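Local coordinates for protein microbial serine proteinases; subtilisin (Bacillus subtilis, PDB 2GKO) that hydrolyses peptide bonds as a cold-adapted serine protease of the subtilisin family that carries bound calcium ions, at residues 102-107 against 137-142; 11-16 against 256-261; 42-47 against 71-76; 291-294 against 299-302. One frame throughout, in Å; residues are numbered along the deposited sequence.

In the fold
From the N terminus, contact 2 opens first, at 11-16 on helix 8-14, and closes only at 256-261 on helix 248-265. Contacts 3 and 1 both fall within this long loop, one after the other. Contact 3 joins the loop 42-47 to helix 71-80. Contact 1 joins the loops that follow strands 97-102 and 133-137. The two touch, with Ser-138 OG 3.7 Å from Val-75 CG1, and each meets the bound phenylmethanesulfonic acid. Contact 4, 291-294 against 299-302, comes last and closes a short calcium-binding loop, its centre about 31 Å from that of contact 3. No contacts cross.

Contact 1 of 4, residues 102-107 against 137-142; sequences KVLGDD and MSLGSS. With PMS (phenylmethanesulfonic acid), chain G.
Leu-104 and Leu-139 face each other from two irregular loops whose backbones stay well apart, with Leu-104 CA 9.3 Å from Leu-139 CA. No hydrogen bond joins the loops; the contact is made by methyl groups. Leu-139 CD2 meets two methyls on the same side. Val-103 CG2 lies 4.2 Å from Leu-139 CD2, the two side chains crossing at about a right angle. Leu-104 CD2 is a little farther, 4.4 Å from Leu-139 CD2. CG of Leu-139 is set between its own backbone N and carbonyl carbon (chi1 58°), which turns the isobutyl group toward the 102-107 loop. Both loops leave the C-terminal ends of parallel strands, 97-102 and 133-137, which flank strand 29-34 in the central, mainly parallel sheet of the alpha/beta subtilase fold. Alpha/beta enzymes usually place the active site at this end. Leu-139 CA lies 3.9 Å from O2S of the phenylmethanesulfonic acid, and Ser-138 O lies 3.9 Å from its S. In related subtilisins the equivalent loops line the substrate cleft, and these probably do the same. Ser-138 is the centre of an inverse gamma turn, with a weak bond of 3.0 Å from Leu-139 N to Met-137 O. Ser-138 OG is hydrogen-bonded to Ser-249 O and Asn-136 ND2. Lys-102 runs extended along the 102-107 loop to a salt bridge of 2.8 Å between its NZ and Asp-106 OD2. NZ arrives on the syn side, 27° out of the carboxylate plane. Arg-68 NH1 makes a second salt bridge to the same OD2.

Contact 2 of 4, residues 11-16 against 256-261; sequences KAIYNN and AGLAAK
Tyr-14 and Lys-261 slant across one another, with the lysine chain running past the phenol end of the ring. Lys-261 CD lies 3.4 Å from Tyr-14 OH, and Lys-261 CE is 3.7 Å from Tyr-14 CZ. The lysine is extended until its last torsion, which bends (chi4 68°) and brings the ammonium group back beside the hydroxyl. The bond from Lys-261 NZ to Tyr-14 OH is weak, at 3.2 Å. Stronger partners lie outside: Tyr-14 OH bonds to Val-92 O and Ser-23 N, and Lys-261 NZ to Ser-23 O. A phenylalanine in place of Tyr-14 would probably leave the Val-92 carbonyl and the Ser-23 N-H without this mate. The second pair is apolar. Ile-13 CD1 sits 4.1 Å from both Leu-258 CD2 and Leu-258 CB, lodged against the base and one branch of the leucine. With Ile-13 CG1 anti to the backbone N (chi1 -161°) and the next torsion also extended, CD1 reaches that partner. Just after Tyr-14, helix 8-14 ends in a Schellman motif, with Asn-15 at positive phi and Asn-16 N bonded to Lys-11 O at 3.1 Å. Helix 8-14 lies against helix 248-265, whose Ala-256 meets strands 133-137 and 161-165 and whose Ala-259 meets 161-165, while Leu-258 and Ala-259 also meet helix 271-283.

Contact 3 of 4, residues 42-47 against 71-76; sequences PDLSNN and HGTHVA. With PMS (phenylmethanesulfonic acid), chain G.
His-71 offers one face of its imidazole to the phenyl ring of phenylmethanesulfonic acid. Phenyl C5 stands 3.2 Å above the imidazole plane, over its centre, and lies 3.3 Å from His-71 CG. The two rings are inclined by about 30°, so a corner of the phenyl comes down on the imidazole. His-71 also touches Asp-34 and Thr-35. An alanine at His-71 would probably leave this corner of the phenyl without the surface it rests on and free to shift. His-71 opens helix 71-80 with the sequence HGTHVAG, the subtilase motif that begins with the histidine of the catalytic triad, and is probably that residue. The contact with 42-47 lies farther along the same helix and is made by Leu-44. Its CD1 meets Thr-73 CG2 at 3.8 Å and Ala-76 CB at 4.3 Å. The other branch, CD2, lies 4.1 Å from Ala-76 C, against the helix backbone. Thr-73 holds CG2 anti to its backbone N, while OG1 (chi1 -60°) turns to Asp-67 OD2 and Asn-38 N. The methyl is thus left for Leu-44. The loop is folded by a bond of 2.9 Å from Asn-47 N to Leu-44 O. Leu-44 also touches Thr-236 of strand 233-236, and Thr-236 OG1 is hydrogen-bonded to Thr-73 O. On its other flanks helix 71-80 packs through Val-75 on strand 29-34 and through His-74 and Val-75 on helix 248-265.

Contact 4 of 4, residues 291-294 against 299-302; sequences NSAG and IASG. With CA (calcium ion), chain D.
Ala-293 and Ala-300 bring together two parts of the calcium-binding loop that follows helix 271-283 in this subtilase fold. Their CA atoms are 5.2 Å apart. The apolar contacts are small and close. Ala-293 CB lies 4.0 Å from Ala-300 CB. Beside it, Ser-292 CB rests 3.6 Å from Ile-299 CG1, and the tip of the isoleucine, CD1, runs on past the serine's OG. Ile-299 places CG1 between its backbone N and carbonyl carbon (chi1 62°), which brings that branch up to Ser-292. A second group of contacts sets a methyl against the backbone. Ala-300 CB sits 3.3 Å from Asn-291 O and also faces the Ala-293 N. The Asn-291 carbonyl has its polar partner elsewhere, in Arg-208 NH2. No direct hydrogen bond joins the two segments. The polar link runs through the metal. Gly-294 O binds the calcium ion at 2.3 Å, and Asp-286 OD1, Ile-287 O, Gly-296 O and Asp-298 OD2 bind it too. A water molecule is the sixth ligand, 2.4 Å from the calcium. Segment 299-302 contributes from the second shell: Ser-301 OG is hydrogen-bonded to Asp-298 OD1, on the same carboxylate whose OD2 binds the ion. This probably fixes the rotation of that carboxylate. The coordinating water is itself held by two bonds, giving one hydrogen to Ser-301 OG at 2.7 Å and the other to Gly-302 O at 2.9 Å.

Contact 1 of 4, residues 102-107 against 137-142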
loop_
_atom_site.group_PDB
_atom_site.type_symbol
_atom_site.label_atom_id
_atom_site.label_comp_id
_atom_site.label_asym_id
_atom_site.label_seq_id
_atom_site.Cartn_x
_atom_site.Cartn_y
_atom_site.Cartn_z
ATOM N N LYS A 102 13.808 4.944 2.404
ATOM C CA LYS A 102 13.656 5.196 3.837
ATOM C C LYS A 102 13.325 6.677 4.003
ATOM O O LYS A 102 14.129 7.527 3.650
ATOM C CB LYS A 102 14.898 4.789 4.625
ATOM C CG LYS A 102 14.776 4.944 6.123
ATOM C CD LYS A 102 15.984 4.361 6.823
ATOM C CE LYS A 102 15.829 4.462 8.317
ATOM N NZ LYS A 102 16.981 3.855 9.074
ATOM N N VAL A 103 12.134 6.953 4.500
ATOM C CA VAL A 103 11.661 8.319 4.771
ATOM C C VAL A 103 11.299 8.587 6.231
ATOM O O VAL A 103 11.064 9.746 6.605
ATOM C CB VAL A 103 10.456 8.667 3.872
ATOM C CG1 VAL A 103 10.796 8.399 2.436
ATOM C CG2 VAL A 103 9.157 7.922 4.296
ATOM N N LEU A 104 11.250 7.534 7.050
ATOM C CA LEU A 104 10.936 7.623 8.472
ATOM C C LEU A 104 12.223 7.240 9.182
ATOM O O LEU A 104 12.697 6.111 9.085
ATOM C CB LEU A 104 9.794 6.686 8.807
ATOM C CG LEU A 104 8.496 6.879 8.024
ATOM C CD1 LEU A 104 7.407 5.908 8.478
ATOM C CD2 LEU A 104 8.002 8.289 8.176
ATOM N N GLY A 105 12.825 8.231 9.815
ATOM C CA GLY A 105 14.220 8.147 10.199
ATOM C C GLY A 105 14.322 7.731 11.628
ATOM O O GLY A 105 13.368 7.902 12.399
ATOM N N ASP A 106 15.485 7.195 11.990
ATOM C CA ASP A 106 15.676 6.666 13.323
ATOM C C ASP A 106 15.825 7.821 14.321
ATOM O O ASP A 106 16.430 8.859 14.015
ATOM C CB ASP A 106 16.881 5.704 13.436
ATOM C CG ASP A 106 17.032 4.764 12.238
ATOM O OD1 ASP A 106 16.184 3.871 12.015
ATOM O OD2 ASP A 106 18.018 4.858 11.469
ATOM N N ASP A 107 15.177 7.687 15.470
ATOM C CA ASP A 107 14.027 6.795 15.610
ATOM C C ASP A 107 13.010 7.501 16.489
ATOM O O ASP A 107 13.341 8.373 17.304
ATOM C CB ASP A 107 14.409 5.388 16.097
ATOM C CG ASP A 107 13.942 4.283 15.152
ATOM O OD1 ASP A 107 13.377 3.283 15.640
ATOM O OD2 ASP A 107 14.112 4.310 13.910
ATOM N N MET A 137 2.640 4.531 0.502
ATOM C CA MET A 137 2.864 5.295 1.736
ATOM C C MET A 137 1.958 4.768 2.844
ATOM O O MET A 137 0.798 5.145 2.971
ATOM C CB MET A 137 2.672 6.800 1.531
ATOM C CG MET A 137 3.838 7.374 0.806
ATOM S SD MET A 137 3.801 9.148 0.708
ATOM C CE MET A 137 2.678 9.371 -0.540
ATOM N N SER A 138 2.517 3.874 3.635
ATOM C CA SER A 138 1.842 3.322 4.790
ATOM C C SER A 138 2.122 4.216 5.983
ATOM O O SER A 138 2.824 3.856 6.929
ATOM C CB SER A 138 2.288 1.880 5.016
ATOM O OG SER A 138 1.685 1.030 4.073
ATOM N N LEU A 139 1.586 5.431 5.894
ATOM C CA LEU A 139 1.857 6.447 6.887
ATOM C C LEU A 139 0.749 7.463 6.783
ATOM O O LEU A 139 0.046 7.554 5.780
ATOM C CB LEU A 139 3.248 7.055 6.675
ATOM C CG LEU A 139 3.564 7.697 5.329
ATOM C CD1 LEU A 139 3.074 9.132 5.293
ATOM C CD2 LEU A 139 5.065 7.643 5.014
ATOM N N GLY A 140 0.560 8.220 7.849
ATOM C CA GLY A 140 -0.505 9.197 7.827
ATOM C C GLY A 140 -0.418 10.140 8.987
ATOM O O GLY A 140 0.241 9.870 9.978
ATOM N N SER A 141 -1.080 11.275 8.832
ATOM C CA SER A 141 -1.218 12.256 9.888
ATOM C C SER A 141 -2.565 12.942 9.678
ATOM O O SER A 141 -3.095 12.957 8.587
ATOM C CB SER A 141 -0.037 13.233 9.807
ATOM O OG SER A 141 -0.364 14.546 10.206
ATOM N N SER A 142 -3.130 13.495 10.743
ATOM C CA SER A 142 -4.418 14.185 10.660
ATOM C C SER A 142 -4.291 15.482 9.889
ATOM O O SER A 142 -5.276 15.944 9.305
ATOM C CB SER A 142 -4.959 14.496 12.061
ATOM O OG SER A 142 -3.988 15.195 12.822
HETATM C C PMS G . 1.151 2.985 10.399
HETATM S S PMS G . -0.082 2.842 9.268
HETATM C C1 PMS G . 1.605 1.653 10.983
HETATM C C2 PMS G . 1.021 1.147 12.143
HETATM C C3 PMS G . 1.457 -0.065 12.689
HETATM C C4 PMS G . 2.509 -0.744 12.090
HETATM C C5 PMS G . 3.126 -0.230 10.955
HETATM C C6 PMS G . 2.674 0.971 10.414
HETATM O O2S PMS G . -0.517 4.184 8.946
HETATM O O1S PMS G . -1.052 1.916 9.846
#

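Contact 2 of 4, residues 11-16 against 256-261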
loop_
_atom_site.group_PDB
_atom_site.type_symbol
_atom_site.label_atom_id
_atom_site.label_comp_id
_atom_site.label_asym_id
_atom_site.label_seq_id
_atom_site.Cartn_x
_atom_site.Cartn_y
_atom_site.Cartn_z
ATOM N N LYS A 11 -4.504 -14.708 0.535
ATOM C CA LYS A 11 -5.558 -15.601 0.067
ATOM C C LYS A 11 -6.821 -14.814 -0.211
ATOM O O LYS A 11 -7.498 -15.043 -1.200
ATOM C CB LYS A 11 -5.831 -16.718 1.069
ATOM C CG LYS A 11 -4.701 -17.708 1.228
ATOM C CD LYS A 11 -5.182 -18.933 2.038
ATOM C CE LYS A 11 -4.172 -20.063 2.076
ATOM N NZ LYS A 11 -3.149 -19.891 3.130
ATOM N N ALA A 12 -7.149 -13.851 0.654
ATOM C CA ALA A 12 -8.349 -13.041 0.443
ATOM C C ALA A 12 -8.306 -12.201 -0.815
ATOM O O ALA A 12 -9.240 -12.196 -1.609
ATOM C CB ALA A 12 -8.625 -12.178 1.647
ATOM N N ILE A 13 -7.214 -11.478 -1.037
ATOM C CA ILE A 13 -7.139 -10.658 -2.218
ATOM C C ILE A 13 -6.984 -11.512 -3.511
ATOM O O ILE A 13 -7.404 -11.073 -4.569
ATOM C CB ILE A 13 -6.053 -9.522 -2.071
ATOM C CG1 ILE A 13 -6.286 -8.409 -3.078
ATOM C CG2 ILE A 13 -4.638 -10.042 -2.183
ATOM C CD1 ILE A 13 -5.548 -7.099 -2.706
ATOM N N TYR A 14 -6.414 -12.707 -3.394
ATOM C CA TYR A 14 -6.298 -13.643 -4.523
ATOM C C TYR A 14 -7.606 -14.405 -4.718
ATOM O O TYR A 14 -7.825 -14.999 -5.788
ATOM C CB TYR A 14 -5.145 -14.646 -4.315
ATOM C CG TYR A 14 -3.904 -14.183 -5.023
ATOM C CD1 TYR A 14 -3.530 -14.725 -6.244
ATOM C CD2 TYR A 14 -3.154 -13.129 -4.515
ATOM C CE1 TYR A 14 -2.403 -14.250 -6.926
ATOM C CE2 TYR A 14 -2.043 -12.649 -5.186
ATOM C CZ TYR A 14 -1.665 -13.214 -6.390
ATOM O OH TYR A 14 -0.569 -12.733 -7.049
ATOM N N ASN A 15 -8.459 -14.374 -3.698
ATOM C CA ASN A 15 -9.755 -15.083 -3.710
ATOM C C ASN A 15 -9.557 -16.578 -3.957
ATOM O O ASN A 15 -10.156 -17.163 -4.854
ATOM C CB ASN A 15 -10.690 -14.435 -4.728
ATOM C CG ASN A 15 -12.183 -14.724 -4.458
ATOM O OD1 ASN A 15 -13.031 -14.204 -5.167
ATOM N ND2 ASN A 15 -12.484 -15.542 -3.451
ATOM N N ASN A 16 -8.715 -17.190 -3.139
ATOM C CA ASN A 16 -8.452 -18.619 -3.207
ATOM C C ASN A 16 -8.027 -19.141 -1.846
ATOM O O ASN A 16 -6.949 -18.803 -1.351
ATOM C CB ASN A 16 -7.371 -18.893 -4.260
ATOM C CG ASN A 16 -7.087 -20.366 -4.453
ATOM O OD1 ASN A 16 -7.493 -21.208 -3.660
ATOM N ND2 ASN A 16 -6.364 -20.683 -5.524
ATOM N N ALA A 256 -1.213 -1.936 -3.253
ATOM C CA ALA A 256 -0.094 -1.504 -4.112
ATOM C C ALA A 256 0.406 -2.695 -4.922
ATOM O O ALA A 256 0.716 -2.564 -6.101
ATOM C CB ALA A 256 1.038 -0.934 -3.280
ATOM N N GLY A 257 0.496 -3.844 -4.278
ATOM C CA GLY A 257 0.833 -5.103 -4.929
ATOM C C GLY A 257 -0.170 -5.484 -6.007
ATOM O O GLY A 257 0.204 -5.850 -7.141
ATOM N N LEU A 258 -1.457 -5.360 -5.696
ATOM C CA LEU A 258 -2.482 -5.626 -6.697
ATOM C C LEU A 258 -2.349 -4.687 -7.880
ATOM O O LEU A 258 -2.447 -5.122 -9.036
ATOM C CB LEU A 258 -3.878 -5.535 -6.112
ATOM C CG LEU A 258 -4.995 -5.919 -7.088
ATOM C CD1 LEU A 258 -4.770 -7.367 -7.595
ATOM C CD2 LEU A 258 -6.368 -5.739 -6.442
ATOM N N ALA A 259 -2.115 -3.396 -7.610
ATOM C CA ALA A 259 -1.924 -2.412 -8.667
ATOM C C ALA A 259 -0.776 -2.817 -9.578
ATOM O O ALA A 259 -0.885 -2.720 -10.803
ATOM C CB ALA A 259 -1.664 -1.022 -8.068
ATOM N N ALA A 260 0.320 -3.290 -8.996
ATOM C CA ALA A 260 1.490 -3.716 -9.771
ATOM C C ALA A 260 1.205 -4.954 -10.613
ATOM O O ALA A 260 1.631 -5.040 -11.762
ATOM C CB ALA A 260 2.663 -3.964 -8.858
ATOM N N LYS A 261 0.475 -5.895 -10.036
ATOM C CA LYS A 261 0.044 -7.105 -10.728
ATOM C C LYS A 261 -0.830 -6.739 -11.935
ATOM O O LYS A 261 -0.678 -7.320 -13.037
ATOM C CB LYS A 261 -0.730 -7.991 -9.743
ATOM C CG LYS A 261 -1.049 -9.383 -10.230
ATOM C CD LYS A 261 -1.632 -10.236 -9.113
ATOM C CE LYS A 261 -2.231 -11.541 -9.654
ATOM N NZ LYS A 261 -1.209 -12.465 -10.191
#

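Contact 3 of 4, residues 42-47 against 71-76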
loop_
_atom_site.group_PDB
_atom_site.type_symbol
_atom_site.label_atom_id
_atom_site.label_comp_id
_atom_site.label_asym_id
_atom_site.label_seq_id
_atom_site.Cartn_x
_atom_site.Cartn_y
_atom_site.Cartn_z
ATOM N N PRO A 42 15.407 -13.003 3.173
ATOM C CA PRO A 42 15.362 -14.013 2.112
ATOM C C PRO A 42 14.152 -13.955 1.199
ATOM O O PRO A 42 14.235 -14.386 0.066
ATOM C CB PRO A 42 15.351 -15.355 2.873
ATOM C CG PRO A 42 15.372 -15.060 4.279
ATOM C CD PRO A 42 15.586 -13.584 4.505
ATOM N N ASP A 43 13.032 -13.449 1.697
ATOM C CA ASP A 43 11.821 -13.364 0.892
ATOM C C ASP A 43 11.677 -12.034 0.166
ATOM O O ASP A 43 10.702 -11.846 -0.537
ATOM C CB ASP A 43 10.583 -13.559 1.757
ATOM C CG ASP A 43 10.591 -14.855 2.523
ATOM O OD1 ASP A 43 11.320 -15.799 2.134
ATOM O OD2 ASP A 43 9.895 -14.996 3.533
ATOM N N LEU A 44 12.667 -11.154 0.301
ATOM C CA LEU A 44 12.652 -9.838 -0.389
ATOM C C LEU A 44 13.862 -9.559 -1.250
ATOM O O LEU A 44 13.761 -8.823 -2.213
ATOM C CB LEU A 44 12.532 -8.694 0.627
ATOM C CG LEU A 44 11.291 -8.687 1.506
ATOM C CD1 LEU A 44 11.389 -7.598 2.567
ATOM C CD2 LEU A 44 10.070 -8.465 0.650
ATOM N N SER A 45 14.996 -10.171 -0.918
ATOM C CA SER A 45 16.292 -9.786 -1.471
ATOM C C SER A 45 16.334 -9.808 -2.992
ATOM O O SER A 45 16.915 -8.935 -3.634
ATOM C CB SER A 45 17.365 -10.728 -0.922
ATOM O OG SER A 45 18.633 -10.383 -1.466
ATOM N N ASN A 46 15.716 -10.816 -3.573
ATOM C CA ASN A 46 15.758 -10.980 -5.008
ATOM C C ASN A 46 14.943 -9.941 -5.771
ATOM O O ASN A 46 15.100 -9.806 -6.986
ATOM C CB ASN A 46 15.277 -12.371 -5.379
ATOM C CG ASN A 46 16.371 -13.204 -6.026
ATOM O OD1 ASN A 46 17.486 -13.344 -5.497
ATOM N ND2 ASN A 46 16.044 -13.784 -7.162
ATOM N N ASN A 47 14.036 -9.250 -5.074
ATOM C CA ASN A 47 13.254 -8.184 -5.679
ATOM C C ASN A 47 13.828 -6.791 -5.425
ATOM O O ASN A 47 13.329 -5.816 -5.965
ATOM C CB ASN A 47 11.795 -8.238 -5.242
ATOM C CG ASN A 47 11.030 -9.325 -5.967
ATOM O OD1 ASN A 47 11.392 -9.684 -7.086
ATOM N ND2 ASN A 47 9.958 -9.825 -5.360
ATOM N N HIS A 71 8.394 -1.858 10.169
ATOM C CA HIS A 71 7.235 -1.451 9.356
ATOM C C HIS A 71 7.485 -1.553 7.861
ATOM O O HIS A 71 6.675 -2.082 7.125
ATOM C CB HIS A 71 6.857 -0.001 9.635
ATOM C CG HIS A 71 6.396 0.269 11.022
ATOM N ND1 HIS A 71 5.955 1.516 11.420
ATOM C CD2 HIS A 71 6.276 -0.535 12.103
ATOM C CE1 HIS A 71 5.597 1.466 12.693
ATOM N NE2 HIS A 71 5.791 0.234 13.131
ATOM N N GLY A 72 8.573 -0.954 7.385
ATOM C CA GLY A 72 8.858 -0.926 5.976
ATOM C C GLY A 72 9.062 -2.333 5.430
ATOM O O GLY A 72 8.615 -2.641 4.339
ATOM N N THR A 73 9.750 -3.180 6.192
ATOM C CA THR A 73 9.970 -4.550 5.769
ATOM C C THR A 73 8.641 -5.304 5.685
ATOM O O THR A 73 8.424 -6.061 4.732
ATOM C CB THR A 73 10.986 -5.240 6.705
ATOM O OG1 THR A 73 12.246 -4.545 6.670
ATOM C CG2 THR A 73 11.306 -6.652 6.203
ATOM N N HIS A 74 7.774 -5.082 6.664
ATOM C CA HIS A 74 6.454 -5.728 6.756
ATOM C C HIS A 74 5.587 -5.352 5.542
ATOM O O HIS A 74 5.030 -6.191 4.828
ATOM C CB HIS A 74 5.803 -5.353 8.113
ATOM C CG HIS A 74 4.670 -6.242 8.499
ATOM N ND1 HIS A 74 3.460 -6.207 7.857
ATOM C CD2 HIS A 74 4.566 -7.198 9.456
ATOM C CE1 HIS A 74 2.673 -7.145 8.367
ATOM N NE2 HIS A 74 3.325 -7.770 9.325
ATOM N N VAL A 75 5.532 -4.056 5.283
ATOM C CA VAL A 75 4.811 -3.508 4.167
ATOM C C VAL A 75 5.329 -4.031 2.839
ATOM O O VAL A 75 4.548 -4.425 1.980
ATOM C CB VAL A 75 4.894 -1.950 4.273
ATOM C CG1 VAL A 75 4.414 -1.255 3.030
ATOM C CG2 VAL A 75 4.096 -1.496 5.501
ATOM N N ALA A 76 6.653 -4.014 2.658
ATOM C CA ALA A 76 7.253 -4.548 1.442
ATOM C C ALA A 76 6.879 -6.021 1.217
ATOM O O ALA A 76 6.566 -6.412 0.087
ATOM C CB ALA A 76 8.735 -4.405 1.484
HETATM C C PMS G . 1.151 2.985 10.399
HETATM S S PMS G . -0.082 2.842 9.268
HETATM C C1 PMS G . 1.605 1.653 10.983
HETATM C C2 PMS G . 1.021 1.147 12.143
HETATM C C3 PMS G . 1.457 -0.065 12.689
HETATM C C4 PMS G . 2.509 -0.744 12.090
HETATM C C5 PMS G . 3.126 -0.230 10.955
HETATM C C6 PMS G . 2.674 0.971 10.414
HETATM O O2S PMS G . -0.517 4.184 8.946
HETATM O O1S PMS G . -1.052 1.916 9.846
#

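Contact 4 of 4, residues 291-294 against 299-302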
loop_
_atom_site.group_PDB
_atom_site.type_symbol
_atom_site.label_atom_id
_atom_site.label_comp_id
_atom_site.label_asym_id
_atom_site.label_seq_id
_atom_site.Cartn_x
_atom_site.Cartn_y
_atom_site.Cartn_z
ATOM N N ASN A 291 -18.488 -0.492 10.805
ATOM C CA ASN A 291 -19.191 0.731 11.152
ATOM C C ASN A 291 -19.255 1.665 9.962
ATOM O O ASN A 291 -18.241 1.954 9.356
ATOM C CB ASN A 291 -18.509 1.452 12.326
ATOM C CG ASN A 291 -18.533 0.655 13.637
ATOM O OD1 ASN A 291 -18.778 -0.545 13.674
ATOM N ND2 ASN A 291 -18.260 1.349 14.724
ATOM N N SER A 292 -20.462 2.109 9.609
ATOM C CA SER A 292 -20.720 3.016 8.483
ATOM C C SER A 292 -20.556 2.363 7.101
ATOM O O SER A 292 -20.636 3.046 6.082
ATOM C CB SER A 292 -19.890 4.321 8.551
ATOM O OG SER A 292 -20.117 5.001 9.770
ATOM N N ALA A 293 -20.323 1.063 7.064
ATOM C CA ALA A 293 -20.326 0.354 5.791
ATOM C C ALA A 293 -21.767 0.029 5.417
ATOM O O ALA A 293 -22.605 -0.236 6.281
ATOM C CB ALA A 293 -19.507 -0.915 5.880
ATOM N N GLY A 294 -22.043 0.056 4.120
ATOM C CA GLY A 294 -23.333 -0.396 3.621
ATOM C C GLY A 294 -23.298 -0.560 2.124
ATOM O O GLY A 294 -22.252 -0.609 1.490
ATOM N N ILE A 299 -18.201 5.420 3.473
ATOM C CA ILE A 299 -17.045 6.069 4.097
ATOM C C ILE A 299 -16.111 5.085 4.803
ATOM O O ILE A 299 -14.970 5.436 5.111
ATOM C CB ILE A 299 -17.459 7.187 5.100
ATOM C CG1 ILE A 299 -18.273 6.609 6.260
ATOM C CG2 ILE A 299 -18.199 8.307 4.379
ATOM C CD1 ILE A 299 -18.624 7.637 7.309
ATOM N N ALA A 300 -16.586 3.881 5.074
ATOM C CA ALA A 300 -15.775 2.861 5.729
ATOM C C ALA A 300 -14.843 2.145 4.769
ATOM O O ALA A 300 -13.685 1.890 5.089
ATOM C CB ALA A 300 -16.647 1.863 6.411
ATOM N N SER A 301 -15.358 1.846 3.583
ATOM C CA SER A 301 -14.711 0.927 2.663
ATOM C C SER A 301 -14.518 1.478 1.249
ATOM O O SER A 301 -13.965 0.783 0.410
ATOM C CB SER A 301 -15.503 -0.373 2.612
ATOM O OG SER A 301 -16.818 -0.150 2.115
ATOM N N GLY A 302 -14.921 2.724 1.002
ATOM C CA GLY A 302 -14.925 3.277 -0.335
ATOM C C GLY A 302 -15.748 2.394 -1.273
ATOM O O GLY A 302 -16.836 1.932 -0.907
HETATM CA CA CA D . -20.214 -0.658 0.524
HETATM O O HOH W 1 -17.904 -0.690 -0.248
#